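Local coordinates for Lmo0325 protein (Listeria monocytogenes EGD-e, PDB 4RYK) that probably binds DNA through an N-terminal helix-turn-helix domain, as a dimeric transcriptional regulator with an Rgg-type helical C-terminal domain, at residues Q157-E162 and Y183-K188; K188-Y193 and L227-E232; E12-I17 and E55-I60. All coordinates share one frame; numbering follows the deposited sequence. Where two conformers were deposited one is given.

Interaction 1. Residues Q157-E162 and Y183-K188; sequences QTWTLE and YQIMLK
Trp159 lays one face of its indole against Ile185 and Met186 on helix 176-193. The branch methyl of Ile185, CG2, sits over the five-membered ring, 3.8 Å from its centroid and 22° off the normal, which is a CH-pi contact. Ile185 places this methyl anti to its own backbone N, while CG1 lies beside that N and carries CD1 to the neighbourhood of Gln157 O. Farther along the indole, CZ3 of Trp159 lies 3.4 Å from Met186 CB. Met186, a selenomethionine, then bends at chi2 (-77°) and chi3, which leads the end of the chain away from the loop; its side chain also packs on Phe203, Leu206 and Phe207 of helix 197-216. Phe167 meets the tryptophan edge-to-face.

Polar links flank this apolar patch. Lys188, kinked at chi3, brings NZ to 2.8 Å from Gln157 O, in the carbonyl plane with a C=O...N angle of 154°. A water accepts from Trp159 N at 3.1 Å and donates to Ile185 O at 2.7 Å, tying backbone to backbone.

The loop entering helix 161-170 is thus held to helix 176-193 of the Rgg-type domain. Grip on main-chain atoms by an ammonium and a water would restrain the path of the loop, while the indole supplies the apolar contact; the lysine's charge probably polarises the Gln157 carbonyl.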
loop_
_atom_site.group_PDB
_atom_site.type_symbol
_atom_site.label_atom_id
_atom_site.label_comp_id
_atom_site.label_asym_id
_atom_site.label_seq_id
_atom_site.Cartn_x
_atom_site.Cartn_y
_atom_site.Cartn_z
ATOM N N GLN A 157 20.603 -8.537 -14.647
ATOM C CA GLN A 157 21.371 -8.448 -13.404
ATOM C C GLN A 157 20.565 -7.813 -12.307
ATOM O O GLN A 157 20.875 -7.983 -11.117
ATOM C CB GLN A 157 22.616 -7.572 -13.596
ATOM C CG GLN A 157 23.567 -7.999 -14.678
ATOM C CD GLN A 157 24.124 -9.374 -14.436
ATOM O OE1 GLN A 157 24.578 -10.026 -15.379
ATOM N NE2 GLN A 157 24.081 -9.844 -13.178
ATOM N N THR A 158 19.589 -6.999 -12.702
ATOM C CA THR A 158 18.752 -6.299 -11.726
ATOM C C THR A 158 17.290 -6.337 -12.236
ATOM O O THR A 158 17.015 -6.273 -13.449
ATOM C CB THR A 158 19.212 -4.868 -11.468
ATOM O OG1 THR A 158 19.140 -4.159 -12.672
ATOM C CG2 THR A 158 20.629 -4.814 -11.080
ATOM N N TRP A 159 16.384 -6.540 -11.286
ATOM C CA TRP A 159 14.965 -6.752 -11.559
ATOM C C TRP A 159 14.167 -5.566 -11.037
ATOM O O TRP A 159 14.518 -4.995 -10.019
ATOM C CB TRP A 159 14.517 -7.995 -10.866
ATOM C CG TRP A 159 14.907 -9.283 -11.517
ATOM C CD1 TRP A 159 15.858 -9.494 -12.456
ATOM C CD2 TRP A 159 14.404 -10.569 -11.172
ATOM N NE1 TRP A 159 15.953 -10.848 -12.764
ATOM C CE2 TRP A 159 15.095 -11.527 -11.957
ATOM C CE3 TRP A 159 13.433 -11.005 -10.286
ATOM C CZ2 TRP A 159 14.803 -12.878 -11.908
ATOM C CZ3 TRP A 159 13.172 -12.359 -10.204
ATOM C CH2 TRP A 159 13.855 -13.284 -11.025
ATOM N N THR A 160 13.139 -5.170 -11.767
ATOM C CA THR A 160 12.080 -4.371 -11.202
ATOM C C THR A 160 10.944 -5.322 -10.846
ATOM O O THR A 160 11.094 -6.540 -10.956
ATOM C CB THR A 160 11.608 -3.307 -12.201
ATOM O OG1 THR A 160 10.964 -3.950 -13.288
ATOM C CG2 THR A 160 12.813 -2.508 -12.726
ATOM N N LEU A 161 9.809 -4.801 -10.373
ATOM C CA LEU A 161 8.763 -5.712 -9.918
ATOM C C LEU A 161 8.151 -6.529 -11.043
ATOM O O LEU A 161 7.624 -7.613 -10.806
ATOM C CB LEU A 161 7.690 -4.975 -9.149
ATOM C CG LEU A 161 8.235 -4.336 -7.887
ATOM C CD1 LEU A 161 7.123 -3.587 -7.170
ATOM C CD2 LEU A 161 8.866 -5.316 -6.922
ATOM N N GLU A 162 8.223 -6.034 -12.267
ATOM C CA GLU A 162 7.772 -6.814 -13.419
ATOM C C GLU A 162 8.438 -8.207 -13.452
ATOM O O GLU A 162 7.788 -9.209 -13.678
ATOM C CB GLU A 162 8.058 -6.032 -14.711
ATOM C CG GLU A 162 7.728 -6.789 -15.998
ATOM C CD GLU A 162 6.232 -6.867 -16.232
ATOM O OE1 GLU A 162 5.453 -6.167 -15.530
ATOM O OE2 GLU A 162 5.810 -7.578 -17.134
ATOM N N TYR A 183 16.469 -16.656 -8.205
ATOM C CA TYR A 183 16.181 -16.340 -6.833
ATOM C C TYR A 183 17.227 -15.407 -6.188
ATOM O O TYR A 183 16.865 -14.401 -5.550
ATOM C CB TYR A 183 16.021 -17.645 -6.029
ATOM C CG TYR A 183 15.826 -17.436 -4.537
ATOM C CD1 TYR A 183 14.574 -17.236 -4.021
ATOM C CD2 TYR A 183 16.886 -17.470 -3.644
ATOM C CE1 TYR A 183 14.392 -17.035 -2.658
ATOM C CE2 TYR A 183 16.696 -17.281 -2.283
ATOM C CZ TYR A 183 15.443 -17.060 -1.803
ATOM O OH TYR A 183 15.192 -16.850 -0.459
ATOM N N GLN A 184 18.513 -15.721 -6.362
ATOM C CA GLN A 184 19.583 -14.849 -5.871
ATOM C C GLN A 184 19.502 -13.457 -6.516
ATOM O O GLN A 184 19.561 -12.464 -5.838
ATOM C CB GLN A 184 20.965 -15.501 -6.025
ATOM C CG GLN A 184 21.153 -16.621 -5.009
ATOM C CD GLN A 184 22.365 -17.529 -5.266
ATOM O OE1 GLN A 184 23.147 -17.367 -6.232
ATOM N NE2 GLN A 184 22.526 -18.516 -4.389
ATOM N N ILE A 185 19.263 -13.352 -7.795
ATOM C CA ILE A 185 19.050 -12.008 -8.373
ATOM C C ILE A 185 17.827 -11.276 -7.797
ATOM O O ILE A 185 17.907 -10.086 -7.494
ATOM C CB ILE A 185 18.847 -12.101 -9.878
ATOM C CG1 ILE A 185 19.986 -12.879 -10.548
ATOM C CG2 ILE A 185 18.685 -10.723 -10.479
ATOM C CD1 ILE A 185 21.220 -12.080 -10.857
HETATM N N MSE A 186 16.695 -11.990 -7.688
HETATM C CA MSE A 186 15.425 -11.517 -7.058
HETATM C C MSE A 186 15.821 -10.935 -5.708
HETATM O O MSE A 186 15.367 -9.847 -5.330
HETATM C CB MSE A 186 14.289 -12.624 -6.964
HETATM C CG MSE A 186 12.717 -12.584 -6.457
HETATM SE SE MSE A 186 12.915 -12.561 -4.443
HETATM C CE MSE A 186 12.902 -14.506 -4.520
ATOM N N LEU A 187 16.614 -11.650 -4.925
ATOM C CA LEU A 187 16.916 -11.170 -3.558
ATOM C C LEU A 187 17.540 -9.786 -3.537
ATOM O O LEU A 187 17.253 -9.041 -2.639
ATOM C CB LEU A 187 17.803 -12.113 -2.756
ATOM C CG LEU A 187 17.165 -13.385 -2.229
ATOM C CD1 LEU A 187 18.210 -14.169 -1.428
ATOM C CD2 LEU A 187 15.918 -13.069 -1.393
ATOM N N LYS A 188 18.367 -9.438 -4.510
ATOM C CA LYS A 188 18.943 -8.089 -4.552
ATOM C C LYS A 188 17.842 -7.031 -4.722
ATOM O O LYS A 188 17.933 -5.946 -4.220
ATOM C CB LYS A 188 19.903 -7.958 -5.700
ATOM C CG LYS A 188 21.048 -8.931 -5.581
ATOM C CD LYS A 188 22.156 -8.636 -6.579
ATOM C CE LYS A 188 21.616 -8.419 -7.983
ATOM N NZ LYS A 188 22.710 -8.438 -9.007
HETATM O O HOH W 1 17.689 -7.740 -8.721
#

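Interaction 2. Residues K188-Y193 and L227-E232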
loop_
_atom_site.group_PDB
_atom_site.type_symbol
_atom_site.label_atom_id
_atom_site.label_comp_id
_atom_site.label_asym_id
_atom_site.label_seq_id
_atom_site.Cartn_x
_atom_site.Cartn_y
_atom_site.Cartn_z
ATOM N N LYS A 188 18.367 -9.438 -4.510
ATOM C CA LYS A 188 18.943 -8.089 -4.552
ATOM C C LYS A 188 17.842 -7.031 -4.722
ATOM O O LYS A 188 17.933 -5.946 -4.220
ATOM C CB LYS A 188 19.903 -7.958 -5.700
ATOM C CG LYS A 188 21.048 -8.931 -5.581
ATOM C CD LYS A 188 22.156 -8.636 -6.579
ATOM C CE LYS A 188 21.616 -8.419 -7.983
ATOM N NZ LYS A 188 22.710 -8.438 -9.007
ATOM N N SER A 189 16.792 -7.350 -5.442
ATOM C CA SER A 189 15.750 -6.358 -5.589
ATOM C C SER A 189 14.840 -6.346 -4.345
ATOM O O SER A 189 14.400 -5.284 -3.915
ATOM C CB SER A 189 14.980 -6.563 -6.899
ATOM O OG SER A 189 14.008 -7.590 -6.760
ATOM N N TYR A 190 14.604 -7.502 -3.748
ATOM C CA TYR A 190 13.920 -7.580 -2.482
ATOM C C TYR A 190 14.519 -6.605 -1.442
ATOM O O TYR A 190 13.800 -5.911 -0.743
ATOM C CB TYR A 190 13.939 -9.030 -1.964
ATOM C CG TYR A 190 13.678 -9.098 -0.471
ATOM C CD1 TYR A 190 12.440 -8.768 0.031
ATOM C CD2 TYR A 190 14.689 -9.445 0.438
ATOM C CE1 TYR A 190 12.202 -8.772 1.402
ATOM C CE2 TYR A 190 14.456 -9.482 1.809
ATOM C CZ TYR A 190 13.209 -9.148 2.288
ATOM O OH TYR A 190 12.915 -9.107 3.640
ATOM N N GLU A 191 15.837 -6.534 -1.372
ATOM C CA GLU A 191 16.505 -5.716 -0.387
ATOM C C GLU A 191 16.192 -4.213 -0.551
ATOM O O GLU A 191 16.163 -3.508 0.404
ATOM C CB GLU A 191 18.046 -5.976 -0.436
ATOM C CG GLU A 191 18.465 -7.319 0.170
ATOM C CD GLU A 191 18.210 -7.384 1.690
ATOM O OE1 GLU A 191 18.182 -6.306 2.332
ATOM O OE2 GLU A 191 18.034 -8.499 2.257
ATOM N N LYS A 192 15.997 -3.744 -1.770
ATOM C CA LYS A 192 15.517 -2.378 -2.038
ATOM C C LYS A 192 14.032 -2.260 -1.730
ATOM O O LYS A 192 13.573 -1.382 -0.982
ATOM C CB LYS A 192 15.674 -2.055 -3.520
ATOM C CG LYS A 192 17.032 -2.314 -4.125
ATOM C CD LYS A 192 18.074 -1.466 -3.419
ATOM C CE LYS A 192 19.492 -1.811 -3.858
ATOM N NZ LYS A 192 19.800 -1.258 -5.207
ATOM N N TYR A 193 13.279 -3.200 -2.274
ATOM C CA TYR A 193 11.844 -3.062 -2.339
ATOM C C TYR A 193 11.102 -3.440 -1.054
ATOM O O TYR A 193 9.898 -3.258 -0.980
ATOM C CB TYR A 193 11.262 -3.869 -3.502
ATOM C CG TYR A 193 11.476 -3.306 -4.873
ATOM C CD1 TYR A 193 10.779 -2.199 -5.299
ATOM C CD2 TYR A 193 12.362 -3.906 -5.786
ATOM C CE1 TYR A 193 10.950 -1.671 -6.570
ATOM C CE2 TYR A 193 12.542 -3.380 -7.083
ATOM C CZ TYR A 193 11.834 -2.270 -7.460
ATOM O OH TYR A 193 11.953 -1.708 -8.712
ATOM N N LEU A 227 11.460 -19.176 4.252
ATOM C CA LEU A 227 10.629 -18.759 5.365
ATOM C C LEU A 227 11.249 -17.591 6.114
ATOM O O LEU A 227 10.546 -16.630 6.473
ATOM C CB LEU A 227 10.363 -19.916 6.342
ATOM C CG LEU A 227 9.618 -19.563 7.638
ATOM C CD1 LEU A 227 8.241 -18.977 7.375
ATOM C CD2 LEU A 227 9.427 -20.771 8.513
ATOM N N GLU A 228 12.553 -17.649 6.359
ATOM C CA GLU A 228 13.224 -16.554 7.074
ATOM C C GLU A 228 13.032 -15.223 6.311
ATOM O O GLU A 228 12.873 -14.141 6.913
ATOM C CB GLU A 228 14.686 -16.940 7.296
ATOM C CG GLU A 228 15.631 -15.858 7.798
ATOM C CD GLU A 228 17.138 -16.162 7.508
ATOM O OE1 GLU A 228 17.544 -17.366 7.368
ATOM O OE2 GLU A 228 17.923 -15.167 7.413
ATOM N N LYS A 229 13.001 -15.288 4.984
ATOM C CA LYS A 229 12.769 -14.091 4.187
ATOM C C LYS A 229 11.345 -13.621 4.285
ATOM O O LYS A 229 11.089 -12.433 4.276
ATOM C CB LYS A 229 13.030 -14.324 2.711
ATOM C CG LYS A 229 14.476 -14.625 2.372
ATOM C CD LYS A 229 15.381 -13.412 2.482
ATOM C CE LYS A 229 16.745 -13.937 2.918
ATOM N NZ LYS A 229 17.774 -12.967 2.631
ATOM N N LEU A 230 10.416 -14.562 4.291
ATOM C CA LEU A 230 9.009 -14.224 4.454
ATOM C C LEU A 230 8.816 -13.536 5.835
ATOM O O LEU A 230 8.124 -12.540 5.934
ATOM C CB LEU A 230 8.160 -15.473 4.354
ATOM C CG LEU A 230 6.707 -15.270 4.766
ATOM C CD1 LEU A 230 6.043 -14.282 3.855
ATOM C CD2 LEU A 230 5.955 -16.573 4.687
ATOM N N LYS A 231 9.429 -14.083 6.873
ATOM C CA LYS A 231 9.395 -13.483 8.211
ATOM C C LYS A 231 9.947 -12.068 8.175
ATOM O O LYS A 231 9.277 -11.117 8.605
ATOM C CB LYS A 231 10.209 -14.270 9.217
ATOM C CG LYS A 231 9.622 -15.606 9.621
ATOM C CD LYS A 231 8.544 -15.437 10.671
ATOM C CE LYS A 231 8.050 -16.764 11.263
ATOM N NZ LYS A 231 7.154 -16.480 12.433
ATOM N N GLU A 232 11.148 -11.917 7.626
ATOM C CA GLU A 232 11.762 -10.605 7.553
ATOM C C GLU A 232 10.933 -9.615 6.756
ATOM O O GLU A 232 10.690 -8.460 7.178
ATOM C CB GLU A 232 13.136 -10.728 6.937
ATOM C CG GLU A 232 13.909 -9.431 6.902
ATOM C CD GLU A 232 15.214 -9.582 6.120
ATOM O OE1 GLU A 232 15.219 -9.549 4.884
ATOM O OE2 GLU A 232 16.232 -9.757 6.763
#
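A tyrosine-carboxylate hydrogen bond, bordered by the aliphatic part of a lysine, bridges two nearly parallel helices of the Rgg-type C-terminal domain. Tyr190 lies near the C-terminal end of helix 176-193, and its partners Lys229 and Glu232 belong to helix 220-235. The axes of the two short segments are inclined by 16° and come no closer than 12.4 Å, too far apart for backbones to meet, and long side chains have to span the gap. Between them in sequence runs helix 197-216, whose Phe207 meets the Tyr190 ring edge-to-face and also touches Lys229 and Leu230. Near-parallel helices with a third between them in sequence are consistent with a helical-repeat domain of the TPR clan.

Tyr190 directs its ring across the gap and donates from OH to Glu232 OE1 over 2.7 Å. Glu232 has CG anti to the backbone N (chi1 -176°) and stays extended at chi2, which carries its carboxylate to the edge of the ring. Ring and carboxylate planes differ by only 9°. The bond uses the anti lone pair of OE1, the one turned away from the other oxygen. That same oxygen lies 3.2 Å from Tyr190 CE2. Lys229 bends at chi2 and brings CD to 4.1 Å from Tyr190 CE2.

Charges gather beside this bond. Glu191 OE2 stands 4.0 Å from Glu232 OE1, with the carboxylate planes almost perpendicular, and 4.5 Å from Lys229 NZ, beyond salt-bridge range. Two neighbouring carboxylates would tend to raise each other's proton affinity, an effect that the lysine probably offsets in part, while the phenol hydrogen bond should stabilise negative charge on Glu232.

Interaction 3. Residues E12-I17 and E55-I60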
loop_
_atom_site.group_PDB
_atom_site.type_symbol
_atom_site.label_atom_id
_atom_site.label_comp_id
_atom_site.label_asym_id
_atom_site.label_seq_id
_atom_site.Cartn_x
_atom_site.Cartn_y
_atom_site.Cartn_z
ATOM N N GLU A 12 -7.484 19.965 -15.964
ATOM C CA GLU A 12 -8.897 20.158 -15.631
ATOM C C GLU A 12 -9.171 19.590 -14.260
ATOM O O GLU A 12 -9.890 20.202 -13.480
ATOM C CB GLU A 12 -9.810 19.570 -16.703
ATOM C CG GLU A 12 -9.887 20.480 -17.917
ATOM C CD GLU A 12 -10.343 19.776 -19.171
ATOM O OE1 GLU A 12 -11.519 19.898 -19.540
ATOM O OE2 GLU A 12 -9.523 19.101 -19.801
ATOM N N LEU A 13 -8.519 18.471 -13.922
ATOM C CA LEU A 13 -8.681 17.910 -12.582
ATOM C C LEU A 13 -7.989 18.776 -11.507
ATOM O O LEU A 13 -8.525 18.987 -10.412
ATOM C CB LEU A 13 -8.191 16.471 -12.526
ATOM C CG LEU A 13 -8.211 15.848 -11.138
ATOM C CD1 LEU A 13 -9.599 15.914 -10.526
ATOM C CD2 LEU A 13 -7.797 14.389 -11.244
ATOM N N ILE A 14 -6.808 19.287 -11.839
ATOM C CA ILE A 14 -6.107 20.149 -10.928
ATOM C C ILE A 14 -7.012 21.340 -10.594
ATOM O O ILE A 14 -7.125 21.714 -9.463
ATOM C CB ILE A 14 -4.775 20.669 -11.497
ATOM C CG1 ILE A 14 -3.722 19.544 -11.636
ATOM C CG2 ILE A 14 -4.201 21.750 -10.584
ATOM C CD1 ILE A 14 -3.202 18.993 -10.316
ATOM N N ARG A 15 -7.646 21.911 -11.603
ATOM C CA ARG A 15 -8.536 23.038 -11.397
ATOM C C ARG A 15 -9.637 22.712 -10.402
ATOM O O ARG A 15 -9.885 23.472 -9.468
ATOM C CB ARG A 15 -9.127 23.475 -12.728
ATOM C CG ARG A 15 -10.404 24.296 -12.602
ATOM C CD ARG A 15 -11.123 24.329 -13.932
ATOM N NE ARG A 15 -12.270 25.207 -13.859
ATOM C CZ ARG A 15 -13.385 24.878 -13.244
ATOM N NH1 ARG A 15 -13.501 23.687 -12.652
ATOM N NH2 ARG A 15 -14.341 25.741 -13.216
ATOM N N GLU A 16 -10.272 21.569 -10.596
ATOM C CA GLU A 16 -11.384 21.152 -9.745
ATOM C C GLU A 16 -10.901 20.947 -8.320
ATOM O O GLU A 16 -11.546 21.367 -7.350
ATOM C CB GLU A 16 -11.989 19.898 -10.340
ATOM C CG GLU A 16 -12.826 19.094 -9.384
ATOM C CD GLU A 16 -13.412 17.845 -10.046
ATOM O OE1 GLU A 16 -13.569 16.805 -9.340
ATOM O OE2 GLU A 16 -13.716 17.911 -11.271
ATOM N N ILE A 17 -9.730 20.323 -8.171
ATOM C CA ILE A 17 -9.203 20.140 -6.833
ATOM C C ILE A 17 -8.832 21.461 -6.166
ATOM O O ILE A 17 -9.167 21.708 -4.999
ATOM C CB ILE A 17 -7.983 19.194 -6.809
ATOM C CG1 ILE A 17 -8.403 17.764 -7.179
ATOM C CG2 ILE A 17 -7.382 19.179 -5.422
ATOM C CD1 ILE A 17 -7.226 16.893 -7.624
ATOM N N GLU A 55 5.586 20.098 -8.905
ATOM C CA GLU A 55 5.568 21.321 -8.078
ATOM C C GLU A 55 4.145 21.787 -7.860
ATOM O O GLU A 55 3.787 22.250 -6.770
ATOM C CB GLU A 55 6.399 22.423 -8.722
ATOM C CG GLU A 55 7.878 22.066 -8.830
ATOM C CD GLU A 55 8.655 23.049 -9.672
ATOM O OE1 GLU A 55 8.363 24.262 -9.645
ATOM O OE2 GLU A 55 9.597 22.606 -10.363
ATOM N N ILE A 56 3.318 21.668 -8.890
ATOM C CA ILE A 56 1.899 22.080 -8.773
ATOM C C ILE A 56 1.179 21.184 -7.783
ATOM O O ILE A 56 0.430 21.642 -6.925
ATOM C CB ILE A 56 1.212 22.033 -10.152
ATOM C CG1 ILE A 56 1.761 23.180 -11.008
ATOM C CG2 ILE A 56 -0.286 22.133 -9.990
ATOM C CD1 ILE A 56 1.579 22.992 -12.507
ATOM N N LEU A 57 1.430 19.884 -7.877
ATOM C CA LEU A 57 0.817 18.940 -6.935
ATOM C C LEU A 57 1.129 19.277 -5.509
ATOM O O LEU A 57 0.293 19.098 -4.600
ATOM C CB LEU A 57 1.282 17.523 -7.224
ATOM C CG LEU A 57 0.619 16.831 -8.408
ATOM C CD1 LEU A 57 1.248 15.443 -8.529
ATOM C CD2 LEU A 57 -0.887 16.741 -8.284
ATOM N N LYS A 58 2.350 19.745 -5.278
ATOM C CA LYS A 58 2.731 20.135 -3.947
ATOM C C LYS A 58 1.926 21.331 -3.479
ATOM O O LYS A 58 1.554 21.432 -2.321
ATOM C CB LYS A 58 4.235 20.451 -3.867
ATOM C CG LYS A 58 4.914 19.761 -2.713
ATOM C CD LYS A 58 6.209 20.464 -2.258
ATOM C CE LYS A 58 7.328 20.293 -3.273
ATOM N NZ LYS A 58 7.509 18.847 -3.589
ATOM N N ARG A 59 1.627 22.226 -4.377
ATOM C CA ARG A 59 0.856 23.409 -4.003
ATOM C C ARG A 59 -0.609 23.110 -3.649
ATOM O O ARG A 59 -1.276 23.927 -2.983
ATOM C CB ARG A 59 0.914 24.421 -5.137
ATOM C CG ARG A 59 2.283 25.023 -5.369
ATOM C CD ARG A 59 2.548 26.131 -4.369
ATOM N NE ARG A 59 3.850 26.687 -4.617
ATOM C CZ ARG A 59 4.099 27.650 -5.480
ATOM N NH1 ARG A 59 3.141 28.202 -6.199
ATOM N NH2 ARG A 59 5.337 28.068 -5.624
ATOM N N ILE A 60 -1.145 21.988 -4.120
ATOM C CA ILE A 60 -2.504 21.628 -3.775
ATOM C C ILE A 60 -2.498 20.481 -2.785
ATOM O O ILE A 60 -3.567 20.032 -2.390
ATOM C CB ILE A 60 -3.392 21.323 -5.000
ATOM C CG1 ILE A 60 -2.815 20.191 -5.861
ATOM C CG2 ILE A 60 -3.549 22.538 -5.897
ATOM C CD1 ILE A 60 -3.841 19.494 -6.715
#
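Ile14 puts its two arms to separate uses against helix 50-60. Its CD1 reaches Ile60 CD1 at 3.7 Å and Leu57 CD2 at 3.8 Å, meeting the leucine side chain at about a right angle. Its CG2 instead touches the CG2 methyl of Ile56, 4.0 Å away. One turn later, Ile17 CG2 packs against Ile60 CD1 at 3.8 Å, so the end of Ile60 is shared by both isoleucines of helix 10-20. Ile60 holds CG1 between its backbone N and carbonyl carbon (chi1 58°), which sends CD1 to both partners.

The two segments run nearly parallel, crossing at 19° with axes 11.0 Å apart. They belong to the helix-turn-helix domain of the XRE type, and here its first helix packs on a later one through purely aliphatic contacts.

Other parts of that domain enclose the cluster. Tyr29 of helix 25-29 touches both Ile14 and Ile56, and Val28 touches Ile60. Phe41 of helix 35-42 and Phe67 of helix 64-71 also pack on Ile14. Farther out, Arg59 NH1 hydrogen-bonds to Thr30 O, and Lys58 forms a salt bridge with Asp79 of the second subunit.

Overall arrangement
Interactions 1 and 2 are neighbours in the Rgg-type domain, their centres 11 Å apart. They share Lys188 and use successive parts of helix 176-193; Tyr183 OH also packs on Lys229 CG at 3.7 Å, and Thr160 CA on Tyr193 OH at 3.6 Å. Interaction 3 belongs to the helix-turn-helix domain, its centre about 36 Å and 37 Å from those of the other two and its nearest atoms about 20 Å from either. The glucose and fructose units of the glycan bound at Thr30-Ser34 lie about 10 Å and 11 Å from the side chain of Ile56 in interaction 3. All three contacts touch the second subunit, where interaction 1 meets Lys21 and Glu66.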